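Local coordinates for tyrosine recombinase XerH (Helicobacter pylori, PDB 5JK0), which cuts and rejoins DNA at specific sites as a tyrosine recombinase of the phage integrase family and takes part in chromosome segregation, at residues Pro5-Lys10 / Asn100-Ile105; Leu17-Arg22 / Ser138-Gln143; Leu81-Tyr86 / Glu107-Glu112; Ala132-Phe137 / Tyr154-Lys159. All coordinates share one frame; numbering follows the deposited sequence.

How the contacts relate
All four contacts lie in the helical N-terminal part of the recombinase and the loop that follows helix 123-143, away from the residues predicted to be catalytic. Contact 3 is the most buried, an apolar crossing of helices 74-93 and 107-117, whereas contact 1 joins two loops near the surface and relies on a carboxylate. Contacts 2 and 4 share helix 123-143: its C-terminal part meets helix 12-30 through a tryptophan, and its preceding turns receive the loop after it through leucine and aromatic packing. Direct bonds join the sites: Leu6 O of contact 1 probably accepts a hydrogen bond from Trp19 NE1 of contact 2, and Leu102 O from Tyr154 OH of contact 4.

Contact 1: Pro5-Lys10 / Asn100-Ile105; sequences PLEELK and NSLKNI
Glu7 reaches across from the loop before helix 12-30 to an ST turn at Ser101, in the loop between helices 74-93 and 107-117. The turn is closed by Lys103 N, which donates to Ser101 OG, and it runs into the 3-10 segment 102-104. The glutamate chain is extended beyond CG, and its OE1 takes two bonds: a short one from Ser101 OG at 2.6 Å and a longer one from Leu102 N at 3.3 Å, with an N-H...O angle of 151°. Both donors come from the same face of the carboxylate, the hydroxyl on the syn side and 32° out of the plane, the amide from farther above it. A long acidic side chain suits this place because it can span the gap between loops and grip a hydroxyl and a backbone N-H with one oxygen. Ser101 OG lies anti to its own backbone N (chi1 174°), beside the carbonyl carbon, where it serves the turn and the glutamate together. Lys103 runs fully extended and crosses Glu7 at about a right angle; Lys103 NZ stands 4.5 Å from Glu7 OE2, too far for a salt bridge, though its charge may stabilise the carboxylate. Leu6 supplies the apolar flank: its CD2 rests against the aliphatic stem of Lys103, 4.0 Å from CG. The buried Leu102 brings CD1 to 3.7 Å from the backbone oxygen Leu6 O.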
loop_
_atom_site.group_PDB
_atom_site.type_symbol
_atom_site.label_atom_id
_atom_site.label_comp_id
_atom_site.label_asym_id
_atom_site.label_seq_id
_atom_site.Cartn_x
_atom_site.Cartn_y
_atom_site.Cartn_z
ATOM N N PRO D 5 -24.763 17.638 -27.896
ATOM C CA PRO D 5 -25.654 16.767 -27.124
ATOM C C PRO D 5 -25.064 15.366 -26.992
ATOM O O PRO D 5 -24.277 14.957 -27.847
ATOM C CB PRO D 5 -26.941 16.752 -27.954
ATOM C CG PRO D 5 -26.893 18.012 -28.749
ATOM C CD PRO D 5 -25.444 18.237 -29.056
ATOM N N LEU D 6 -25.427 14.649 -25.933
ATOM C CA LEU D 6 -24.898 13.309 -25.705
ATOM C C LEU D 6 -25.283 12.359 -26.835
ATOM O O LEU D 6 -24.436 11.656 -27.387
ATOM C CB LEU D 6 -25.395 12.752 -24.371
ATOM C CG LEU D 6 -24.867 11.360 -24.011
ATOM C CD1 LEU D 6 -23.373 11.411 -23.728
ATOM C CD2 LEU D 6 -25.621 10.773 -22.828
ATOM N N GLU D 7 -26.567 12.349 -27.176
ATOM C CA GLU D 7 -27.086 11.440 -28.189
ATOM C C GLU D 7 -27.727 12.205 -29.340
ATOM O O GLU D 7 -28.829 12.735 -29.206
ATOM C CB GLU D 7 -28.093 10.475 -27.564
ATOM C CG GLU D 7 -27.526 9.666 -26.406
ATOM C CD GLU D 7 -28.581 8.835 -25.700
ATOM O OE1 GLU D 7 -28.568 7.595 -25.862
ATOM O OE2 GLU D 7 -29.418 9.422 -24.981
ATOM N N GLU D 8 -27.030 12.260 -30.471
ATOM C CA GLU D 8 -27.517 12.983 -31.641
ATOM C C GLU D 8 -28.026 12.039 -32.725
ATOM O O GLU D 8 -28.742 12.456 -33.635
ATOM C CB GLU D 8 -26.414 13.879 -32.212
ATOM C CG GLU D 8 -26.046 15.057 -31.327
ATOM C CD GLU D 8 -24.939 15.908 -31.922
ATOM O OE1 GLU D 8 -25.194 17.094 -32.218
ATOM O OE2 GLU D 8 -23.814 15.391 -32.091
ATOM N N LEU D 9 -27.653 10.767 -32.624
ATOM C CA LEU D 9 -28.036 9.776 -33.623
ATOM C C LEU D 9 -28.979 8.727 -33.041
ATOM O O LEU D 9 -29.144 8.634 -31.825
ATOM C CB LEU D 9 -26.793 9.096 -34.200
ATOM C CG LEU D 9 -25.707 10.020 -34.757
ATOM C CD1 LEU D 9 -24.494 9.216 -35.199
ATOM C CD2 LEU D 9 -26.250 10.857 -35.905
ATOM N N LYS D 10 -29.596 7.940 -33.916
ATOM C CA LYS D 10 -30.480 6.864 -33.485
ATOM C C LYS D 10 -29.676 5.619 -33.127
ATOM O O LYS D 10 -30.117 4.788 -32.333
ATOM C CB LYS D 10 -31.504 6.538 -34.572
ATOM N N ASN D 100 -29.868 0.095 -25.845
ATOM C CA ASN D 100 -30.127 0.964 -26.987
ATOM C C ASN D 100 -29.695 2.414 -26.772
ATOM O O ASN D 100 -30.039 3.290 -27.564
ATOM C CB ASN D 100 -31.616 0.925 -27.342
ATOM C CG ASN D 100 -32.069 -0.446 -27.806
ATOM O OD1 ASN D 100 -31.315 -1.178 -28.448
ATOM N ND2 ASN D 100 -33.306 -0.802 -27.482
ATOM N N SER D 101 -28.936 2.664 -25.710
ATOM C CA SER D 101 -28.520 4.026 -25.387
ATOM C C SER D 101 -27.100 4.091 -24.833
ATOM O O SER D 101 -26.606 3.128 -24.246
ATOM C CB SER D 101 -29.495 4.649 -24.385
ATOM O OG SER D 101 -29.045 5.923 -23.959
ATOM N N LEU D 102 -26.449 5.236 -25.022
ATOM C CA LEU D 102 -25.122 5.471 -24.458
ATOM C C LEU D 102 -25.181 5.507 -22.937
ATOM O O LEU D 102 -24.190 5.235 -22.261
ATOM C CB LEU D 102 -24.527 6.780 -24.985
ATOM C CG LEU D 102 -24.006 6.799 -26.424
ATOM C CD1 LEU D 102 -23.439 8.169 -26.761
ATOM C CD2 LEU D 102 -22.956 5.717 -26.629
ATOM N N LYS D 103 -26.352 5.844 -22.406
ATOM C CA LYS D 103 -26.549 5.927 -20.963
ATOM C C LYS D 103 -26.507 4.550 -20.302
ATOM O O LYS D 103 -26.402 4.445 -19.079
ATOM C CB LYS D 103 -27.874 6.623 -20.645
ATOM C CG LYS D 103 -27.929 8.078 -21.086
ATOM C CD LYS D 103 -29.270 8.712 -20.747
ATOM C CE LYS D 103 -29.319 10.170 -21.176
ATOM N NZ LYS D 103 -30.642 10.793 -20.895
ATOM N N ASN D 104 -26.587 3.498 -21.113
ATOM C CA ASN D 104 -26.499 2.133 -20.604
ATOM C C ASN D 104 -25.068 1.760 -20.230
ATOM O O ASN D 104 -24.836 0.778 -19.523
ATOM C CB ASN D 104 -27.046 1.140 -21.630
ATOM C CG ASN D 104 -28.535 1.303 -21.864
ATOM O OD1 ASN D 104 -28.991 1.393 -23.004
ATOM N ND2 ASN D 104 -29.301 1.342 -20.782
ATOM N N ILE D 105 -24.112 2.548 -20.710
ATOM C CA ILE D 105 -22.709 2.327 -20.387
ATOM C C ILE D 105 -22.407 2.759 -18.956
ATOM O O ILE D 105 -22.542 3.933 -18.614
ATOM C CB ILE D 105 -21.778 3.091 -21.350
ATOM C CG1 ILE D 105 -22.013 2.640 -22.794
ATOM C CG2 ILE D 105 -20.322 2.889 -20.955
ATOM C CD1 ILE D 105 -21.105 3.318 -23.800
#

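Contact 2: Leu17-Arg22 / Ser138-Gln143; sequences LLWIGR and SYIDKQ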
loop_
_atom_site.group_PDB
_atom_site.type_symbol
_atom_site.label_atom_id
_atom_site.label_comp_id
_atom_site.label_asym_id
_atom_site.label_seq_id
_atom_site.Cartn_x
_atom_site.Cartn_y
_atom_site.Cartn_z
ATOM N N LEU D 17 -18.852 6.208 -31.628
ATOM C CA LEU D 17 -17.790 6.538 -32.572
ATOM C C LEU D 17 -17.603 8.043 -32.687
ATOM O O LEU D 17 -16.489 8.529 -32.871
ATOM C CB LEU D 17 -18.091 5.955 -33.954
ATOM C CG LEU D 17 -17.509 4.581 -34.280
ATOM C CD1 LEU D 17 -17.870 4.176 -35.703
ATOM C CD2 LEU D 17 -16.001 4.579 -34.085
ATOM N N LEU D 18 -18.710 8.769 -32.586
ATOM C CA LEU D 18 -18.699 10.219 -32.712
ATOM C C LEU D 18 -17.893 10.860 -31.586
ATOM O O LEU D 18 -17.095 11.767 -31.821
ATOM C CB LEU D 18 -20.130 10.759 -32.717
ATOM C CG LEU D 18 -20.376 12.068 -33.463
ATOM C CD1 LEU D 18 -20.002 11.918 -34.928
ATOM C CD2 LEU D 18 -21.829 12.493 -33.321
ATOM N N TRP D 19 -18.099 10.377 -30.364
ATOM C CA TRP D 19 -17.402 10.916 -29.199
ATOM C C TRP D 19 -15.941 10.478 -29.140
ATOM O O TRP D 19 -15.080 11.236 -28.695
ATOM C CB TRP D 19 -18.117 10.507 -27.910
ATOM C CG TRP D 19 -19.349 11.308 -27.636
ATOM C CD1 TRP D 19 -20.643 10.876 -27.695
ATOM C CD2 TRP D 19 -19.405 12.692 -27.270
ATOM N NE1 TRP D 19 -21.500 11.904 -27.380
ATOM C CE2 TRP D 19 -20.763 13.029 -27.117
ATOM C CE3 TRP D 19 -18.436 13.678 -27.054
ATOM C CZ2 TRP D 19 -21.178 14.309 -26.758
ATOM C CZ3 TRP D 19 -18.850 14.949 -26.697
ATOM C CH2 TRP D 19 -20.209 15.252 -26.553
ATOM N N ILE D 20 -15.666 9.255 -29.585
ATOM C CA ILE D 20 -14.297 8.746 -29.612
ATOM C C ILE D 20 -13.441 9.565 -30.574
ATOM O O ILE D 20 -12.304 9.920 -30.261
ATOM C CB ILE D 20 -14.251 7.257 -30.019
ATOM C CG1 ILE D 20 -14.900 6.390 -28.939
ATOM C CG2 ILE D 20 -12.815 6.807 -30.247
ATOM C CD1 ILE D 20 -14.879 4.911 -29.254
ATOM N N GLY D 21 -14.001 9.872 -31.740
ATOM C CA GLY D 21 -13.312 10.679 -32.730
ATOM C C GLY D 21 -13.000 12.074 -32.220
ATOM O O GLY D 21 -11.922 12.609 -32.471
ATOM N N ARG D 22 -13.950 12.662 -31.499
ATOM C CA ARG D 22 -13.762 13.984 -30.911
ATOM C C ARG D 22 -12.672 13.962 -29.845
ATOM O O ARG D 22 -11.850 14.876 -29.764
ATOM C CB ARG D 22 -15.071 14.496 -30.307
ATOM C CG ARG D 22 -16.137 14.843 -31.330
ATOM C CD ARG D 22 -17.496 14.998 -30.668
ATOM N NE ARG D 22 -18.536 15.374 -31.621
ATOM C CZ ARG D 22 -19.838 15.212 -31.406
ATOM N NH1 ARG D 22 -20.260 14.668 -30.272
ATOM N NH2 ARG D 22 -20.716 15.582 -32.328
ATOM N N SER D 138 -14.436 10.955 -19.068
ATOM C CA SER D 138 -14.207 12.221 -18.383
ATOM C C SER D 138 -14.391 13.353 -19.384
ATOM O O SER D 138 -14.909 14.419 -19.054
ATOM C CB SER D 138 -12.811 12.276 -17.760
ATOM O OG SER D 138 -12.562 13.543 -17.175
ATOM N N TYR D 139 -13.963 13.100 -20.616
ATOM C CA TYR D 139 -14.100 14.057 -21.706
ATOM C C TYR D 139 -15.565 14.249 -22.090
ATOM O O TYR D 139 -16.011 15.370 -22.330
ATOM C CB TYR D 139 -13.285 13.593 -22.917
ATOM C CG TYR D 139 -13.415 14.473 -24.141
ATOM C CD1 TYR D 139 -12.619 15.602 -24.298
ATOM C CD2 TYR D 139 -14.326 14.167 -25.145
ATOM C CE1 TYR D 139 -12.734 16.404 -25.419
ATOM C CE2 TYR D 139 -14.446 14.963 -26.266
ATOM C CZ TYR D 139 -13.649 16.079 -26.399
ATOM O OH TYR D 139 -13.772 16.869 -27.518
ATOM N N ILE D 140 -16.312 13.149 -22.147
ATOM C CA ILE D 140 -17.727 13.204 -22.497
ATOM C C ILE D 140 -18.527 13.971 -21.443
ATOM O O ILE D 140 -19.419 14.752 -21.776
ATOM C CB ILE D 140 -18.321 11.790 -22.669
ATOM C CG1 ILE D 140 -17.608 11.045 -23.801
ATOM C CG2 ILE D 140 -19.811 11.865 -22.956
ATOM C CD1 ILE D 140 -18.105 9.628 -24.014
ATOM N N ASP D 141 -18.190 13.757 -20.174
ATOM C CA ASP D 141 -18.851 14.459 -19.074
ATOM C C ASP D 141 -18.641 15.969 -19.143
ATOM O O ASP D 141 -19.456 16.739 -18.638
ATOM C CB ASP D 141 -18.348 13.942 -17.723
ATOM C CG ASP D 141 -18.859 12.552 -17.397
ATOM O OD1 ASP D 141 -19.831 12.104 -18.042
ATOM O OD2 ASP D 141 -18.290 11.911 -16.487
ATOM N N LYS D 142 -17.545 16.385 -19.769
ATOM C CA LYS D 142 -17.170 17.793 -19.797
ATOM C C LYS D 142 -17.521 18.482 -21.113
ATOM O O LYS D 142 -17.361 19.695 -21.238
ATOM C CB LYS D 142 -15.670 17.943 -19.532
ATOM C CG LYS D 142 -15.224 17.452 -18.166
ATOM C CD LYS D 142 -13.710 17.375 -18.085
ATOM C CE LYS D 142 -13.257 16.768 -16.768
ATOM N NZ LYS D 142 -11.777 16.603 -16.723
ATOM N N GLN D 143 -17.993 17.715 -22.090
ATOM C CA GLN D 143 -18.259 18.278 -23.411
ATOM C C GLN D 143 -19.667 17.992 -23.928
ATOM O O GLN D 143 -19.990 18.334 -25.064
ATOM C CB GLN D 143 -17.233 17.761 -24.423
ATOM C CG GLN D 143 -15.784 18.074 -24.069
ATOM C CD GLN D 143 -15.502 19.565 -23.978
ATOM O OE1 GLN D 143 -16.171 20.378 -24.616
ATOM N NE2 GLN D 143 -14.505 19.928 -23.179
#
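Trp19 of helix 12-30 packs against residues 138-143 of helix 123-143; the axes of the two short helical segments cross at 97° and approach to 10.5 Å. Ile140 lies over one face of the indole, toward its rim, and its CD1 also touches Trp19 CB at 4.0 Å. At the indole edge, in plane, Gln143 O stands 3.4 Å from Trp19 CH2, while Tyr139 CE2 nears the same edge at Trp19 CE3. The tyrosine also leans on the backbone end of Arg22, its OH 3.9 Å from Arg22 CB. Farther out, Arg22, extended from CG to NE, runs so that NH1 lies over the centre of the opposite indole face, 3.4 Å above the plane. Glu8 holds that guanidinium by a salt bridge to NH2, and Leu6 O accepts from Trp19 NE1, which restrains the indole's rotation. A large aromatic with one N-H suits this junction: it packs between the two helices, its polar atom is satisfied, and its face may also be stabilised by the arginine's positive charge.

Contact 3: Leu81-Tyr86 / Glu107-Glu112; sequences LKFHEY and EVMLAE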
loop_
_atom_site.group_PDB
_atom_site.type_symbol
_atom_site.label_atom_id
_atom_site.label_comp_id
_atom_site.label_asym_id
_atom_site.label_seq_id
_atom_site.Cartn_x
_atom_site.Cartn_y
_atom_site.Cartn_z
ATOM N N LEU D 81 -10.788 1.842 -29.559
ATOM C CA LEU D 81 -11.338 1.180 -30.736
ATOM C C LEU D 81 -11.749 -0.248 -30.387
ATOM O O LEU D 81 -12.693 -0.792 -30.960
ATOM C CB LEU D 81 -10.330 1.182 -31.885
ATOM C CG LEU D 81 -9.931 2.555 -32.427
ATOM C CD1 LEU D 81 -9.008 2.414 -33.625
ATOM C CD2 LEU D 81 -11.164 3.369 -32.789
ATOM N N LYS D 82 -11.030 -0.849 -29.443
ATOM C CA LYS D 82 -11.381 -2.170 -28.935
ATOM C C LYS D 82 -12.720 -2.126 -28.208
ATOM O O LYS D 82 -13.532 -3.045 -28.326
ATOM C CB LYS D 82 -10.297 -2.700 -27.992
ATOM C CG LYS D 82 -8.980 -3.050 -28.666
ATOM C CD LYS D 82 -9.128 -4.234 -29.603
ATOM C CE LYS D 82 -7.779 -4.657 -30.162
ATOM N NZ LYS D 82 -6.819 -4.999 -29.074
ATOM N N PHE D 83 -12.944 -1.051 -27.457
ATOM C CA PHE D 83 -14.178 -0.901 -26.693
ATOM C C PHE D 83 -15.379 -0.686 -27.604
ATOM O O PHE D 83 -16.474 -1.174 -27.321
ATOM C CB PHE D 83 -14.070 0.257 -25.699
ATOM C CG PHE D 83 -15.351 0.534 -24.967
ATOM C CD1 PHE D 83 -15.836 -0.368 -24.034
ATOM C CD2 PHE D 83 -16.078 1.686 -25.220
ATOM C CE1 PHE D 83 -17.020 -0.125 -23.365
ATOM C CE2 PHE D 83 -17.261 1.937 -24.550
ATOM C CZ PHE D 83 -17.733 1.029 -23.622
ATOM N N HIS D 84 -15.176 0.055 -28.688
ATOM C CA HIS D 84 -16.237 0.253 -29.667
ATOM C C HIS D 84 -16.633 -1.079 -30.291
ATOM O O HIS D 84 -17.818 -1.371 -30.451
ATOM C CB HIS D 84 -15.808 1.233 -30.756
ATOM C CG HIS D 84 -16.706 1.225 -31.953
ATOM N ND1 HIS D 84 -16.420 0.501 -33.090
ATOM C CD2 HIS D 84 -17.890 1.837 -32.183
ATOM C CE1 HIS D 84 -17.388 0.674 -33.973
ATOM N NE2 HIS D 84 -18.292 1.479 -33.447
ATOM N N GLU D 85 -15.630 -1.878 -30.639
ATOM C CA GLU D 85 -15.853 -3.216 -31.178
ATOM C C GLU D 85 -16.626 -4.074 -30.183
ATOM O O GLU D 85 -17.538 -4.811 -30.558
ATOM C CB GLU D 85 -14.520 -3.880 -31.526
ATOM C CG GLU D 85 -14.633 -5.337 -31.938
ATOM C CD GLU D 85 -13.278 -5.994 -32.120
ATOM O OE1 GLU D 85 -12.754 -5.970 -33.253
ATOM O OE2 GLU D 85 -12.737 -6.531 -31.131
ATOM N N TYR D 86 -16.250 -3.968 -28.913
ATOM C CA TYR D 86 -16.937 -4.668 -27.836
ATOM C C TYR D 86 -18.390 -4.226 -27.722
ATOM O O TYR D 86 -19.301 -5.051 -27.737
ATOM C CB TYR D 86 -16.210 -4.439 -26.505
ATOM C CG TYR D 86 -17.023 -4.801 -25.279
ATOM C CD1 TYR D 86 -17.129 -6.121 -24.854
ATOM C CD2 TYR D 86 -17.677 -3.821 -24.541
ATOM C CE1 TYR D 86 -17.870 -6.454 -23.732
ATOM C CE2 TYR D 86 -18.420 -4.145 -23.421
ATOM C CZ TYR D 86 -18.513 -5.461 -23.022
ATOM O OH TYR D 86 -19.253 -5.782 -21.907
ATOM N N GLU D 107 -20.015 1.565 -15.044
ATOM C CA GLU D 107 -18.740 1.091 -14.521
ATOM C C GLU D 107 -18.629 -0.431 -14.584
ATOM O O GLU D 107 -17.542 -0.973 -14.780
ATOM C CB GLU D 107 -18.556 1.577 -13.083
ATOM C CG GLU D 107 -17.117 1.841 -12.692
ATOM C CD GLU D 107 -17.009 2.706 -11.450
ATOM O OE1 GLU D 107 -18.057 2.991 -10.832
ATOM O OE2 GLU D 107 -15.881 3.106 -11.097
ATOM N N VAL D 108 -19.758 -1.113 -14.416
ATOM C CA VAL D 108 -19.792 -2.571 -14.479
ATOM C C VAL D 108 -19.441 -3.063 -15.882
ATOM O O VAL D 108 -18.664 -4.006 -16.043
ATOM C CB VAL D 108 -21.175 -3.121 -14.073
ATOM C CG1 VAL D 108 -21.252 -4.623 -14.321
ATOM C CG2 VAL D 108 -21.464 -2.799 -12.617
ATOM N N MET D 109 -20.006 -2.408 -16.893
ATOM C CA MET D 109 -19.735 -2.762 -18.283
ATOM C C MET D 109 -18.261 -2.581 -18.627
ATOM O O MET D 109 -17.664 -3.424 -19.299
ATOM C CB MET D 109 -20.596 -1.926 -19.231
ATOM C CG MET D 109 -20.289 -2.164 -20.702
ATOM S SD MET D 109 -21.151 -1.042 -21.817
ATOM C CE MET D 109 -22.852 -1.554 -21.582
ATOM N N LEU D 110 -17.675 -1.482 -18.159
ATOM C CA LEU D 110 -16.269 -1.197 -18.424
ATOM C C LEU D 110 -15.369 -2.217 -17.732
ATOM O O LEU D 110 -14.333 -2.608 -18.268
ATOM C CB LEU D 110 -15.905 0.221 -17.974
ATOM C CG LEU D 110 -16.650 1.377 -18.652
ATOM C CD1 LEU D 110 -15.992 2.709 -18.327
ATOM C CD2 LEU D 110 -16.727 1.173 -20.155
ATOM N N ALA D 111 -15.774 -2.644 -16.539
ATOM C CA ALA D 111 -15.022 -3.647 -15.789
ATOM C C ALA D 111 -15.028 -4.989 -16.514
ATOM O O ALA D 111 -14.018 -5.694 -16.541
ATOM C CB ALA D 111 -15.591 -3.799 -14.387
ATOM N N GLU D 112 -16.169 -5.333 -17.103
ATOM C CA GLU D 112 -16.300 -6.579 -17.851
ATOM C C GLU D 112 -15.486 -6.531 -19.140
ATOM O O GLU D 112 -14.876 -7.525 -19.534
ATOM C CB GLU D 112 -17.771 -6.871 -18.163
ATOM C CG GLU D 112 -18.610 -7.188 -16.934
ATOM C CD GLU D 112 -20.032 -7.589 -17.281
ATOM O OE1 GLU D 112 -20.397 -7.531 -18.474
ATOM O OE2 GLU D 112 -20.783 -7.967 -16.357
HETATM O O HOH W 1 -19.557 -8.052 -21.061
#
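Phe83 is the first residue of segment 81-86 to reach helix 107-117. With CG anti to the backbone N (chi1 175°), its ring extends toward Leu110, whose CD2 lies 3.5 Å from Phe83 CE1 and nearly as close to CZ. Met109 adds its sulfur, SD, at 4.4 Å from Phe83 CZ, a looser approach to the same end of the ring. A flat ring and a branched leucine suit this buried face, since neither brings a polar group into it. One turn later, Tyr86 crosses Met109 obliquely and meets it with its ring edge: Met109 CG lies in the ring plane, 3.8 Å from Tyr86 CE2. The flexible methionine bends at chi3, which turns its end off the extended line of the chain. The tyrosine hydroxyl is carried on toward Glu112, where a water donates to Glu112 OE1 at 2.8 Å; its approach to Tyr86 OH is too short to be trusted, so a bridge between the two is doubtful. Glu112 OE2 forms a salt bridge with Arg25 of the third subunit, and that subunit also packs on Tyr86 through Phe43. This crossing, with the helix axes of the two segments at 107° and 11.7 Å apart, belongs to the helical core-binding domain of a tyrosine recombinase.

Contact 4: Ala132-Phe137 / Tyr154-Lys159; sequences ALLGLF and YNITLK
The loop that leaves helix 123-143 folds back along that helix, and Tyr154 meets Phe137 there in an edge-to-face aromatic pair. The edge of Phe137 points at the tyrosine face, CD1 lying 3.8 Å above the plane over the ring centre; the planes stand at 63° and the centroids are 5.0 Å apart. Tyr154 CG lies anti to its own carbonyl carbon (chi1 -78°), which turns the ring so that its face meets the edge of Phe137. Its hydroxyl continues past the stack to donate to Leu102 O, so a tyrosine suits this spot by combining an apolar face with a polar tip. Ile156 packs its CG1 against Phe137 CB and, through its other branch, CG2, meets Leu134. This returning loop lies between helix 123-143 and helix 178-190, consistent with its being part of the connection from the core-binding helices toward the catalytic region; the contact holds it against helix 123-143. Asp141, on the same helix, receives the backbone N-H groups of Tyr154 and Asn155. At the other end Leu134 CD2 packs against the loop backbone: it sits 3.5 Å from Ile156 O, close to Thr157 O, and 3.9 Å from Leu158 CD1. A water donates to both Leu134 O, at 2.9 Å, and Ile156 O, at 3.1 Å, bridging two backbone carbonyls that could not bond to each other.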
loop_
_atom_site.group_PDB
_atom_site.type_symbol
_atom_site.label_atom_id
_atom_site.label_comp_id
_atom_site.label_asym_id
_atom_site.label_seq_id
_atom_site.Cartn_x
_atom_site.Cartn_y
_atom_site.Cartn_z
ATOM N N ALA D 132 -7.093 5.030 -20.423
ATOM C CA ALA D 132 -7.721 5.406 -21.685
ATOM C C ALA D 132 -9.233 5.537 -21.533
ATOM O O ALA D 132 -9.829 6.519 -21.980
ATOM C CB ALA D 132 -7.383 4.394 -22.767
ATOM N N LEU D 133 -9.845 4.541 -20.896
ATOM C CA LEU D 133 -11.288 4.539 -20.669
ATOM C C LEU D 133 -11.718 5.703 -19.781
ATOM O O LEU D 133 -12.742 6.340 -20.034
ATOM C CB LEU D 133 -11.731 3.214 -20.042
ATOM C CG LEU D 133 -11.686 1.969 -20.933
ATOM C CD1 LEU D 133 -11.953 0.716 -20.113
ATOM C CD2 LEU D 133 -12.687 2.085 -22.075
ATOM N N LEU D 134 -10.935 5.970 -18.741
ATOM C CA LEU D 134 -11.226 7.068 -17.826
ATOM C C LEU D 134 -11.180 8.411 -18.544
ATOM O O LEU D 134 -12.000 9.289 -18.285
ATOM C CB LEU D 134 -10.241 7.070 -16.653
ATOM C CG LEU D 134 -10.386 5.945 -15.625
ATOM C CD1 LEU D 134 -9.321 6.065 -14.546
ATOM C CD2 LEU D 134 -11.779 5.952 -15.011
ATOM N N GLY D 135 -10.217 8.562 -19.447
ATOM C CA GLY D 135 -10.056 9.797 -20.192
ATOM C C GLY D 135 -11.210 10.081 -21.135
ATOM O O GLY D 135 -11.639 11.226 -21.277
ATOM N N LEU D 136 -11.718 9.034 -21.779
ATOM C CA LEU D 136 -12.802 9.182 -22.745
ATOM C C LEU D 136 -14.082 9.696 -22.094
ATOM O O LEU D 136 -14.681 10.661 -22.564
ATOM C CB LEU D 136 -13.081 7.852 -23.447
ATOM C CG LEU D 136 -14.272 7.848 -24.410
ATOM C CD1 LEU D 136 -14.057 8.839 -25.547
ATOM C CD2 LEU D 136 -14.530 6.449 -24.956
ATOM N N PHE D 137 -14.495 9.050 -21.009
ATOM C CA PHE D 137 -15.764 9.381 -20.368
ATOM C C PHE D 137 -15.657 10.608 -19.466
ATOM O O PHE D 137 -16.665 11.234 -19.138
ATOM C CB PHE D 137 -16.288 8.177 -19.581
ATOM C CG PHE D 137 -16.718 7.034 -20.456
ATOM C CD1 PHE D 137 -17.975 7.027 -21.039
ATOM C CD2 PHE D 137 -15.860 5.977 -20.712
ATOM C CE1 PHE D 137 -18.372 5.984 -21.855
ATOM C CE2 PHE D 137 -16.251 4.930 -21.527
ATOM C CZ PHE D 137 -17.509 4.935 -22.099
ATOM N N TYR D 154 -21.325 10.595 -16.319
ATOM C CA TYR D 154 -20.951 9.194 -16.150
ATOM C C TYR D 154 -20.280 8.963 -14.803
ATOM O O TYR D 154 -20.641 8.042 -14.070
ATOM C CB TYR D 154 -20.020 8.741 -17.276
ATOM C CG TYR D 154 -20.723 8.449 -18.582
ATOM C CD1 TYR D 154 -21.319 7.215 -18.810
ATOM C CD2 TYR D 154 -20.784 9.404 -19.591
ATOM C CE1 TYR D 154 -21.961 6.940 -20.004
ATOM C CE2 TYR D 154 -21.423 9.137 -20.790
ATOM C CZ TYR D 154 -22.010 7.904 -20.989
ATOM O OH TYR D 154 -22.646 7.631 -22.176
ATOM N N ASN D 155 -19.301 9.811 -14.492
ATOM C CA ASN D 155 -18.529 9.721 -13.255
ATOM C C ASN D 155 -17.908 8.339 -13.063
ATOM O O ASN D 155 -18.027 7.729 -12.000
ATOM C CB ASN D 155 -19.404 10.080 -12.050
ATOM C CG ASN D 155 -18.591 10.332 -10.792
ATOM O OD1 ASN D 155 -17.388 10.584 -10.857
ATOM N ND2 ASN D 155 -19.247 10.260 -9.640
ATOM N N ILE D 156 -17.253 7.845 -14.109
ATOM C CA ILE D 156 -16.550 6.572 -14.033
ATOM C C ILE D 156 -15.257 6.743 -13.246
ATOM O O ILE D 156 -14.459 7.633 -13.539
ATOM C CB ILE D 156 -16.228 6.015 -15.431
ATOM C CG1 ILE D 156 -17.499 5.922 -16.278
ATOM C CG2 ILE D 156 -15.559 4.655 -15.316
ATOM C CD1 ILE D 156 -18.527 4.958 -15.732
ATOM N N THR D 157 -15.054 5.893 -12.246
ATOM C CA THR D 157 -13.878 6.002 -11.391
ATOM C C THR D 157 -12.959 4.793 -11.526
ATOM O O THR D 157 -11.735 4.943 -11.565
ATOM C CB THR D 157 -14.275 6.170 -9.912
ATOM O OG1 THR D 157 -15.079 5.058 -9.500
ATOM C CG2 THR D 157 -15.063 7.456 -9.717
ATOM N N LEU D 158 -13.554 3.603 -11.600
ATOM C CA LEU D 158 -12.806 2.350 -11.673
ATOM C C LEU D 158 -11.778 2.262 -10.550
ATOM O O LEU D 158 -10.577 2.160 -10.802
ATOM C CB LEU D 158 -12.121 2.206 -13.035
ATOM C CG LEU D 158 -13.043 2.088 -14.251
ATOM C CD1 LEU D 158 -12.238 2.089 -15.540
ATOM C CD2 LEU D 158 -13.893 0.831 -14.153
ATOM N N LYS D 159 -12.264 2.305 -9.311
ATOM C CA LYS D 159 -11.407 2.334 -8.128
ATOM C C LYS D 159 -10.442 1.152 -8.073
ATOM O O LYS D 159 -9.358 1.255 -7.495
ATOM C CB LYS D 159 -12.260 2.366 -6.859
HETATM O O HOH W 2 -13.983 9.214 -16.146
#